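Side-chain contacts in glucanase (Klebsiella pneumoniae, PDB 5GY3), which probably hydrolyses internal beta-1,4-glucosidic bonds of cellulose and related beta-glucans, as a family 8 glycoside hydrolase: residues Thr2-Glu5 with Arg6-Ala9; Asp291-Tyr294 with Ser295-Lys299; Asn42-Arg45 with Pro46-Asp49; Ser151-Phe155 with Pro156-Ala160. All blocks are in the same frame, centred on the assembly; numbering follows the deposited sequence.

Contact 1 (Thr2-Glu5 with Arg6-Ala9); sequences TAWE and RYKA
Lys8 lays its aliphatic chain across the indole of Trp4, one turn back along helix 2-11. This apolar part is a CH-pi contact: Lys8 CG sits over one face of the six-membered ring, 3.9 Å from its centroid and displaced toward the rim. Lys8 CD and CE then run on past the junction of the rings, CE ending 3.6 Å from Trp4 NE1. The indole can lie beneath the lysine because Trp4 CG is anti to the backbone N (chi1 169°), which swings the ring along the helix toward its later turn. The second aromatic contact joins Trp4 to Tyr7 rim to rim, with Trp4 CZ3 3.6 Å from Tyr7 CD2 and the planes 26° apart; neither ring covers the other.

Among the charged groups, Glu5 and Lys8 run side by side in the same direction. Lys8 NZ forms a salt bridge to Glu5 OE2 at 3.2 Å, meeting it from above the carboxylate plane. The shorter ion pair of Lys8 NZ is with Asp44 OD2, which also accepts from Trp4 NE1. Tyr7 OH is hydrogen-bonded to Ser297 OG of helix 293-307.

The backbone bonds run from i+4 to i, such as Arg6 N to Thr2 O at 2.9 Å. Paired i/i+3 and i/i+4 side-chain contacts of this kind are characteristic of an amphipathic alpha-helix, here the N-terminal one, with Trp4 and Tyr7 on its buried side.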
loop_
_atom_site.group_PDB
_atom_site.type_symbol
_atom_site.label_atom_id
_atom_site.label_comp_id
_atom_site.label_asym_id
_atom_site.label_seq_id
_atom_site.Cartn_x
_atom_site.Cartn_y
_atom_site.Cartn_z
ATOM N N THR A 2 12.264 -4.847 -19.036
ATOM C CA THR A 2 11.483 -5.984 -19.503
ATOM C C THR A 2 10.386 -6.346 -18.509
ATOM O O THR A 2 9.265 -6.650 -18.920
ATOM C CB THR A 2 12.385 -7.189 -19.779
ATOM O OG1 THR A 2 13.344 -6.847 -20.787
ATOM C CG2 THR A 2 11.561 -8.364 -20.281
ATOM N N ALA A 3 10.679 -6.300 -17.203
ATOM C CA ALA A 3 9.660 -6.632 -16.206
ATOM C C ALA A 3 8.415 -5.775 -16.395
ATOM O O ALA A 3 7.286 -6.283 -16.423
ATOM C CB ALA A 3 10.225 -6.467 -14.791
ATOM N N TRP A 4 8.610 -4.467 -16.579
ATOM C CA TRP A 4 7.489 -3.550 -16.749
ATOM C C TRP A 4 6.717 -3.838 -18.033
ATOM O O TRP A 4 5.483 -3.810 -18.038
ATOM C CB TRP A 4 8.012 -2.106 -16.725
ATOM C CG TRP A 4 7.016 -1.070 -17.142
ATOM C CD1 TRP A 4 7.089 -0.265 -18.244
ATOM C CD2 TRP A 4 5.812 -0.716 -16.464
ATOM N NE1 TRP A 4 5.995 0.564 -18.301
ATOM C CE2 TRP A 4 5.192 0.307 -17.221
ATOM C CE3 TRP A 4 5.181 -1.170 -15.298
ATOM C CZ2 TRP A 4 3.984 0.887 -16.848
ATOM C CZ3 TRP A 4 3.983 -0.592 -14.932
ATOM C CH2 TRP A 4 3.398 0.429 -15.699
ATOM N N GLU A 5 7.420 -4.106 -19.139
ATOM C CA GLU A 5 6.720 -4.465 -20.371
ATOM C C GLU A 5 5.901 -5.739 -20.189
ATOM O O GLU A 5 4.745 -5.814 -20.628
ATOM C CB GLU A 5 7.716 -4.625 -21.519
ATOM C CG GLU A 5 8.366 -3.322 -21.940
ATOM C CD GLU A 5 7.358 -2.330 -22.480
ATOM O OE1 GLU A 5 6.418 -2.759 -23.186
ATOM O OE2 GLU A 5 7.501 -1.122 -22.195
ATOM N N ARG A 6 6.476 -6.748 -19.530
ATOM C CA ARG A 6 5.735 -7.984 -19.297
ATOM C C ARG A 6 4.539 -7.745 -18.382
ATOM O O ARG A 6 3.478 -8.353 -18.557
ATOM C CB ARG A 6 6.672 -9.043 -18.717
ATOM C CG ARG A 6 6.070 -10.420 -18.627
ATOM C CD ARG A 6 5.433 -10.831 -19.950
ATOM N NE ARG A 6 4.858 -12.175 -19.889
ATOM C CZ ARG A 6 4.070 -12.691 -20.829
ATOM N NH1 ARG A 6 3.758 -11.970 -21.900
ATOM N NH2 ARG A 6 3.589 -13.922 -20.696
ATOM N N TYR A 7 4.688 -6.845 -17.409
ATOM C CA TYR A 7 3.589 -6.501 -16.510
ATOM C C TYR A 7 2.430 -5.875 -17.271
ATOM O O TYR A 7 1.262 -6.217 -17.044
ATOM C CB TYR A 7 4.123 -5.548 -15.445
ATOM C CG TYR A 7 3.182 -5.129 -14.336
ATOM C CD1 TYR A 7 2.910 -5.979 -13.263
ATOM C CD2 TYR A 7 2.630 -3.853 -14.320
ATOM C CE1 TYR A 7 2.081 -5.576 -12.224
ATOM C CE2 TYR A 7 1.805 -3.443 -13.293
ATOM C CZ TYR A 7 1.533 -4.306 -12.245
ATOM O OH TYR A 7 0.720 -3.883 -11.216
ATOM N N LYS A 8 2.729 -4.925 -18.163
ATOM C CA LYS A 8 1.666 -4.311 -18.953
ATOM C C LYS A 8 1.008 -5.333 -19.864
ATOM O O LYS A 8 -0.211 -5.304 -20.058
ATOM C CB LYS A 8 2.214 -3.150 -19.787
ATOM C CG LYS A 8 2.650 -1.932 -18.992
ATOM C CD LYS A 8 3.021 -0.769 -19.927
ATOM C CE LYS A 8 4.176 -1.144 -20.846
ATOM N NZ LYS A 8 4.582 -0.012 -21.730
ATOM N N ALA A 9 1.805 -6.234 -20.441
ATOM C CA ALA A 9 1.265 -7.219 -21.376
ATOM C C ALA A 9 0.295 -8.160 -20.681
ATOM O O ALA A 9 -0.721 -8.562 -21.263
ATOM C CB ALA A 9 2.400 -8.017 -22.016
#

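Contact 2 (Asp291-Tyr294 with Ser295-Lys299); sequences DDYY and SASLK
An aspartate N-cap opens helix 293-307, the last helix of the chain. Asp292 OD1 accepts from Ser295 N at 2.8 Å, nearly in line with its own C-O bond. The carboxylate folds back over the first turn because CG stands between the backbone N and the carbonyl carbon (chi1 57°).

Just ahead of the cap, Asp291 meets side chains of the helix. Its OD1 takes the hydroxyl hydrogen of Ser295 OG at 2.6 Å, from well above the carboxylate plane, while Lys299, extended beyond CG, comes from the opposite direction to form a salt bridge. The exact position of Asp291 OD2 in that bridge is less certain. Ser295 OG accepts in turn from Gly269 N.

Tyr293 O is gripped twice by Ser297: N at 2.9 Å and OG at 2.7 Å arrive from opposite faces of the carbonyl plane. Tyr293 OH bonds to Glu30 OE2; the side chain of Tyr293 is about 9 Å from that of Asp87, the predicted nucleophile. Over one face of the Tyr294 ring lies Leu298, whose CD1 is 3.5 Å from Tyr294 CE2; the phenol bonds to Phe216 O. Side-chain capping of a first-turn amide, backed by i/i+4 pairs, is typical of an alpha-helix N terminus.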
loop_
_atom_site.group_PDB
_atom_site.type_symbol
_atom_site.label_atom_id
_atom_site.label_comp_id
_atom_site.label_asym_id
_atom_site.label_seq_id
_atom_site.Cartn_x
_atom_site.Cartn_y
_atom_site.Cartn_z
ATOM N N ASP A 291 3.896 -15.671 -11.644
ATOM C CA ASP A 291 3.479 -14.511 -10.859
ATOM C C ASP A 291 2.041 -14.133 -11.187
ATOM O O ASP A 291 1.685 -13.990 -12.361
ATOM C CB ASP A 291 4.385 -13.310 -11.117
ATOM C CG ASP A 291 5.737 -13.454 -10.482
ATOM O OD1 ASP A 291 5.846 -13.954 -9.335
ATOM O OD2 ASP A 291 6.724 -13.047 -11.137
ATOM N N ASP A 292 1.222 -13.941 -10.151
ATOM C CA ASP A 292 -0.073 -13.307 -10.342
ATOM C C ASP A 292 0.109 -11.789 -10.279
ATOM O O ASP A 292 1.231 -11.296 -10.146
ATOM C CB ASP A 292 -1.101 -13.826 -9.325
ATOM C CG ASP A 292 -0.684 -13.630 -7.856
ATOM O OD1 ASP A 292 0.349 -12.998 -7.548
ATOM O OD2 ASP A 292 -1.435 -14.123 -6.987
ATOM N N TYR A 293 -0.999 -11.036 -10.388
ATOM C CA TYR A 293 -0.923 -9.571 -10.335
ATOM C C TYR A 293 -0.191 -9.115 -9.082
ATOM O O TYR A 293 0.690 -8.248 -9.129
ATOM C CB TYR A 293 -2.324 -8.926 -10.364
ATOM C CG TYR A 293 -2.375 -7.628 -9.556
ATOM C CD1 TYR A 293 -1.914 -6.417 -10.089
ATOM C CD2 TYR A 293 -2.849 -7.618 -8.245
ATOM C CE1 TYR A 293 -1.931 -5.237 -9.327
ATOM C CE2 TYR A 293 -2.863 -6.448 -7.477
ATOM C CZ TYR A 293 -2.404 -5.263 -8.024
ATOM O OH TYR A 293 -2.425 -4.114 -7.250
ATOM N N TYR A 294 -0.561 -9.704 -7.948
ATOM C CA TYR A 294 -0.042 -9.291 -6.655
ATOM C C TYR A 294 1.463 -9.513 -6.559
ATOM O O TYR A 294 2.207 -8.625 -6.123
ATOM C CB TYR A 294 -0.797 -10.073 -5.582
ATOM C CG TYR A 294 -0.349 -9.836 -4.176
ATOM C CD1 TYR A 294 -0.873 -8.804 -3.435
ATOM C CD2 TYR A 294 0.580 -10.669 -3.580
ATOM C CE1 TYR A 294 -0.471 -8.594 -2.141
ATOM C CE2 TYR A 294 0.990 -10.465 -2.298
ATOM C CZ TYR A 294 0.464 -9.418 -1.579
ATOM O OH TYR A 294 0.885 -9.221 -0.281
ATOM N N SER A 295 1.928 -10.704 -6.953
ATOM C CA SER A 295 3.354 -11.016 -6.883
ATOM C C SER A 295 4.144 -10.152 -7.853
ATOM O O SER A 295 5.186 -9.597 -7.490
ATOM C CB SER A 295 3.590 -12.504 -7.175
ATOM O OG SER A 295 4.986 -12.820 -7.209
ATOM N N ALA A 296 3.647 -10.010 -9.084
ATOM C CA ALA A 296 4.329 -9.180 -10.075
ATOM C C ALA A 296 4.468 -7.740 -9.596
ATOM O O ALA A 296 5.505 -7.103 -9.814
ATOM C CB ALA A 296 3.570 -9.225 -11.402
ATOM N N SER A 297 3.432 -7.213 -8.942
ATOM C CA SER A 297 3.486 -5.844 -8.440
ATOM C C SER A 297 4.531 -5.706 -7.337
ATOM O O SER A 297 5.359 -4.790 -7.360
ATOM C CB SER A 297 2.105 -5.420 -7.928
ATOM O OG SER A 297 1.110 -5.539 -8.930
ATOM N N LEU A 298 4.503 -6.613 -6.356
ATOM C CA LEU A 298 5.443 -6.532 -5.241
ATOM C C LEU A 298 6.883 -6.660 -5.709
ATOM O O LEU A 298 7.771 -5.970 -5.197
ATOM C CB LEU A 298 5.129 -7.616 -4.207
ATOM C CG LEU A 298 3.986 -7.370 -3.228
ATOM C CD1 LEU A 298 3.918 -8.545 -2.250
ATOM C CD2 LEU A 298 4.184 -6.073 -2.473
ATOM N N LYS A 299 7.145 -7.561 -6.660
ATOM C CA LYS A 299 8.504 -7.698 -7.174
ATOM C C LYS A 299 9.046 -6.359 -7.651
ATOM O O LYS A 299 10.199 -6.012 -7.379
ATOM C CB LYS A 299 8.538 -8.706 -8.319
ATOM C CG LYS A 299 8.470 -10.163 -7.895
ATOM C CD LYS A 299 8.695 -11.034 -9.117
ATOM C CE LYS A 299 8.885 -12.504 -8.754
ATOM N NZ LYS A 299 9.144 -13.314 -9.997
#

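Contact 3 (Asn42-Arg45 with Pro46-Asp49); sequences NNDR and PAFD
Asp44 turns its carboxylate back across the start of helix 45-59, where OD1 lies 3.2 Å from Ala47 N. The amide does not approach in the plane of the carboxylate: it meets OD1 from above, 60° out of that plane, although the N-H itself points well at the oxygen. With CG anti to the backbone N (chi1 -169°), the flat group spreads over Ala47, and OD2 comes 3.4 Å from its CB. OD2 is turned to helix 2-11, where Lys8 and Trp4 are its partners; two such donors would be expected to favour the ionised carboxylate.

Asp44 is thus the N-cap of helix 45-59, and it follows directly on the Schellman motif that ends helix 29-41, in which Asn43, with positive phi, is the C-prime residue. One short link therefore closes one helix and starts the next. Pro46 occupies the first turn, its CD 3.5 Å from Asp44 OD1.

Arg45 and Asp49 lie at an angle to each other, with guanidinium and carboxylate planes 57° apart. Among the side-chain atoms of Arg45, CG is the nearest to Asp49 OD2, at 3.8 Å, and the ion pair with NE is long at 3.9 Å. Both have stronger partners elsewhere: Arg45 NE and Asp49 OD1 bond to the hydroxyl of Tyr108 on helix 106-123, and Arg45 NH2 forms a salt bridge with Asp105, just before that helix. Phe48 turns its ring inward, edge-to-face with both Tyr108 and Trp103.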
loop_
_atom_site.group_PDB
_atom_site.type_symbol
_atom_site.label_atom_id
_atom_site.label_comp_id
_atom_site.label_asym_id
_atom_site.label_seq_id
_atom_site.Cartn_x
_atom_site.Cartn_y
_atom_site.Cartn_z
ATOM N N ASN A 42 9.543 3.661 -14.764
ATOM C CA ASN A 42 10.029 3.156 -16.039
ATOM C C ASN A 42 10.014 4.225 -17.120
ATOM O O ASN A 42 10.290 3.923 -18.281
ATOM C CB ASN A 42 9.216 1.934 -16.458
ATOM C CG ASN A 42 9.595 0.701 -15.659
ATOM O OD1 ASN A 42 10.551 0.006 -15.990
ATOM N ND2 ASN A 42 8.867 0.447 -14.578
ATOM N N ASN A 43 9.728 5.473 -16.746
ATOM C CA ASN A 43 9.714 6.607 -17.667
ATOM C C ASN A 43 8.774 6.340 -18.844
ATOM O O ASN A 43 9.129 6.492 -20.015
ATOM C CB ASN A 43 11.136 6.936 -18.130
ATOM C CG ASN A 43 11.241 8.312 -18.769
ATOM O OD1 ASN A 43 10.270 9.065 -18.817
ATOM N ND2 ASN A 43 12.431 8.643 -19.264
ATOM N N ASP A 44 7.547 5.930 -18.516
ATOM C CA ASP A 44 6.543 5.518 -19.494
ATOM C C ASP A 44 5.348 6.457 -19.382
ATOM O O ASP A 44 4.305 6.110 -18.822
ATOM C CB ASP A 44 6.142 4.037 -19.267
ATOM C CG ASP A 44 5.295 3.473 -20.402
ATOM O OD1 ASP A 44 4.780 4.242 -21.239
ATOM O OD2 ASP A 44 5.125 2.240 -20.444
ATOM N N ARG A 45 5.493 7.656 -19.947
ATOM C CA ARG A 45 4.431 8.640 -19.819
ATOM C C ARG A 45 3.144 8.237 -20.535
ATOM O O ARG A 45 2.051 8.497 -20.006
ATOM C CB ARG A 45 4.915 10.006 -20.315
ATOM C CG ARG A 45 4.000 11.110 -19.847
ATOM C CD ARG A 45 4.592 12.459 -20.104
ATOM N NE ARG A 45 3.708 13.506 -19.603
ATOM C CZ ARG A 45 3.928 14.804 -19.780
ATOM N NH1 ARG A 45 4.994 15.200 -20.459
ATOM N NH2 ARG A 45 3.074 15.696 -19.295
ATOM N N PRO A 46 3.197 7.632 -21.733
ATOM C CA PRO A 46 1.931 7.171 -22.339
ATOM C C PRO A 46 1.145 6.238 -21.428
ATOM O O PRO A 46 -0.067 6.432 -21.252
ATOM C CB PRO A 46 2.396 6.480 -23.629
ATOM C CG PRO A 46 3.643 7.201 -23.980
ATOM C CD PRO A 46 4.329 7.455 -22.666
ATOM N N ALA A 47 1.813 5.250 -20.823
ATOM C CA ALA A 47 1.121 4.330 -19.923
ATOM C C ALA A 47 0.606 5.061 -18.694
ATOM O O ALA A 47 -0.529 4.831 -18.259
ATOM C CB ALA A 47 2.051 3.189 -19.508
ATOM N N PHE A 48 1.429 5.945 -18.117
ATOM C CA PHE A 48 0.980 6.721 -16.964
ATOM C C PHE A 48 -0.295 7.496 -17.282
ATOM O O PHE A 48 -1.253 7.483 -16.501
ATOM C CB PHE A 48 2.077 7.677 -16.493
ATOM C CG PHE A 48 1.693 8.449 -15.257
ATOM C CD1 PHE A 48 0.965 9.621 -15.351
ATOM C CD2 PHE A 48 2.046 7.986 -14.000
ATOM C CE1 PHE A 48 0.578 10.319 -14.217
ATOM C CE2 PHE A 48 1.666 8.681 -12.864
ATOM C CZ PHE A 48 0.929 9.846 -12.977
ATOM N N ASP A 49 -0.316 8.199 -18.419
ATOM C CA ASP A 49 -1.491 9.000 -18.749
ATOM C C ASP A 49 -2.716 8.121 -18.999
ATOM O O ASP A 49 -3.837 8.511 -18.649
ATOM C CB ASP A 49 -1.195 9.904 -19.954
ATOM C CG ASP A 49 -0.329 11.121 -19.592
ATOM O OD1 ASP A 49 -0.313 11.533 -18.413
ATOM O OD2 ASP A 49 0.327 11.689 -20.491
#

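Contact 4 (Ser151-Phe155 with Pro156-Ala160); sequences SYFIF and PAWRA
Trp158 reaches back from the first turn of helix 155-164 over the segment that leads into it. Its CB lies 3.7 Å from Phe155 O, while its amide bonds to Ile154 O. With CG anti to the carbonyl carbon (chi1 -65°), the indole returns along the incoming chain, and CD1 passes 3.4 Å from that same Ile154 O. Further out, one face of the ring system lies over the backbone between Phe153 and Ile154, with Ile154 N 3.7 Å from its plane. CZ2 approaches Phe153 CA, and the far corner, CH2, rests 3.7 Å from Phe153 CB.

The rings of Phe153 and Phe155 complete an aromatic cluster with Trp158, both oblique to its six-membered ring: the Phe153 plane is turned 37° from it and the Phe155 plane 73°. On the other side of the chain Ile154 CG2 packs against Ala157 CB. Ile154 holds the N-cap position, and both it and Phe153 centre inverse gamma turns.

Trp158 NE1 gives its hydrogen to a water 2.8 Å away, and that water donates to Tyr152 O at 2.6 Å. One water thus satisfies both the buried indole N-H and the carbonyl of Tyr152, the residue whose side chain touches the predicted nucleophile Asp87.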
loop_
_atom_site.group_PDB
_atom_site.type_symbol
_atom_site.label_atom_id
_atom_site.label_comp_id
_atom_site.label_asym_id
_atom_site.label_seq_id
_atom_site.Cartn_x
_atom_site.Cartn_y
_atom_site.Cartn_z
ATOM N N SER A 151 -0.943 -1.366 7.096
ATOM C CA SER A 151 -0.341 -1.390 5.765
ATOM C C SER A 151 -0.818 -0.235 4.888
ATOM O O SER A 151 -0.298 -0.066 3.783
ATOM C CB SER A 151 -0.623 -2.726 5.073
ATOM O OG SER A 151 -1.881 -2.754 4.430
ATOM N N TYR A 152 -1.787 0.559 5.353
ATOM C CA TYR A 152 -2.153 1.810 4.689
ATOM C C TYR A 152 -1.358 3.005 5.216
ATOM O O TYR A 152 -1.566 4.133 4.743
ATOM C CB TYR A 152 -3.654 2.115 4.847
ATOM C CG TYR A 152 -4.643 1.149 4.215
ATOM C CD1 TYR A 152 -4.275 -0.139 3.846
ATOM C CD2 TYR A 152 -5.958 1.541 3.995
ATOM C CE1 TYR A 152 -5.191 -1.021 3.275
ATOM C CE2 TYR A 152 -6.890 0.666 3.431
ATOM C CZ TYR A 152 -6.495 -0.610 3.075
ATOM O OH TYR A 152 -7.387 -1.486 2.515
ATOM N N PHE A 153 -0.459 2.799 6.182
ATOM C CA PHE A 153 0.439 3.871 6.639
ATOM C C PHE A 153 1.626 3.931 5.675
ATOM O O PHE A 153 2.710 3.408 5.940
ATOM C CB PHE A 153 0.954 3.637 8.059
ATOM C CG PHE A 153 -0.106 3.486 9.134
ATOM C CD1 PHE A 153 -1.456 3.690 8.890
ATOM C CD2 PHE A 153 0.291 3.136 10.421
ATOM C CE1 PHE A 153 -2.400 3.526 9.918
ATOM C CE2 PHE A 153 -0.641 2.980 11.450
ATOM C CZ PHE A 153 -1.983 3.173 11.191
ATOM N N ILE A 154 1.427 4.590 4.537
ATOM C CA ILE A 154 2.425 4.537 3.443
ATOM C C ILE A 154 3.449 5.631 3.730
ATOM O O ILE A 154 3.442 6.721 3.150
ATOM C CB ILE A 154 1.776 4.650 2.066
ATOM C CG1 ILE A 154 0.673 3.587 1.951
ATOM C CG2 ILE A 154 2.840 4.418 0.980
ATOM C CD1 ILE A 154 -0.033 3.546 0.606
ATOM N N PHE A 155 4.381 5.309 4.624
ATOM C CA PHE A 155 5.351 6.289 5.108
ATOM C C PHE A 155 6.121 7.014 4.007
ATOM O O PHE A 155 6.270 8.241 4.114
ATOM C CB PHE A 155 6.322 5.602 6.082
ATOM C CG PHE A 155 5.635 4.946 7.241
ATOM C CD1 PHE A 155 5.008 5.713 8.214
ATOM C CD2 PHE A 155 5.601 3.565 7.345
ATOM C CE1 PHE A 155 4.360 5.106 9.295
ATOM C CE2 PHE A 155 4.949 2.951 8.418
ATOM C CZ PHE A 155 4.342 3.728 9.392
ATOM N N PRO A 156 6.619 6.366 2.945
ATOM C CA PRO A 156 7.377 7.142 1.948
ATOM C C PRO A 156 6.507 8.116 1.162
ATOM O O PRO A 156 6.991 9.185 0.754
ATOM C CB PRO A 156 7.991 6.057 1.049
ATOM C CG PRO A 156 7.051 4.886 1.188
ATOM C CD PRO A 156 6.630 4.921 2.633
ATOM N N ALA A 157 5.236 7.776 0.940
ATOM C CA ALA A 157 4.316 8.718 0.321
ATOM C C ALA A 157 4.068 9.915 1.228
ATOM O O ALA A 157 4.070 11.062 0.769
ATOM C CB ALA A 157 3.006 8.022 -0.016
ATOM N N TRP A 158 3.832 9.665 2.523
ATOM C CA TRP A 158 3.559 10.762 3.446
ATOM C C TRP A 158 4.734 11.733 3.516
ATOM O O TRP A 158 4.540 12.951 3.608
ATOM C CB TRP A 158 3.244 10.213 4.833
ATOM C CG TRP A 158 1.988 9.396 4.887
ATOM C CD1 TRP A 158 1.120 9.142 3.861
ATOM C CD2 TRP A 158 1.462 8.721 6.034
ATOM N NE1 TRP A 158 0.081 8.361 4.304
ATOM C CE2 TRP A 158 0.272 8.082 5.635
ATOM C CE3 TRP A 158 1.884 8.602 7.368
ATOM C CZ2 TRP A 158 -0.514 7.339 6.521
ATOM C CZ3 TRP A 158 1.112 7.856 8.249
ATOM C CH2 TRP A 158 -0.075 7.235 7.822
ATOM N N ARG A 159 5.962 11.209 3.487
ATOM C CA ARG A 159 7.127 12.089 3.509
ATOM C C ARG A 159 7.166 12.943 2.246
ATOM O O ARG A 159 7.424 14.149 2.313
ATOM C CB ARG A 159 8.413 11.263 3.665
ATOM C CG ARG A 159 9.701 12.083 3.686
ATOM C CD ARG A 159 10.805 11.427 2.883
ATOM N NE ARG A 159 10.243 10.640 1.752
ATOM C CZ ARG A 159 10.259 11.025 0.486
ATOM N NH1 ARG A 159 10.813 12.179 0.183
ATOM N NH2 ARG A 159 9.742 10.243 -0.438
ATOM N N ALA A 160 6.870 12.340 1.090
ATOM C CA ALA A 160 6.815 13.099 -0.155
ATOM C C ALA A 160 5.738 14.171 -0.102
ATOM O O ALA A 160 5.963 15.306 -0.544
ATOM C CB ALA A 160 6.562 12.162 -1.340
HETATM O O HOH W 1 -1.457 6.259 3.177
#

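Overall arrangement
All four contacts are local, each bridging neighbouring turns or a helix start, and they follow one another along the chain without nesting or crossing. Contact 1 lies in N-terminal helix 2-11. Contact 3 comes next, at the link between helices 29-41 and 45-59, and is tied back to contact 1 through the carboxylate of Asp44. Contact 4, at the entry to helix 155-164, stands apart: its nearest atoms are about 8 Å from contact 2. Contact 2 opens final helix 293-307 and returns to contact 1 through Tyr7 and Ser297. Helix 2-11 thereby joins the chain's last helix to its early helices, within the helical fold of family 8.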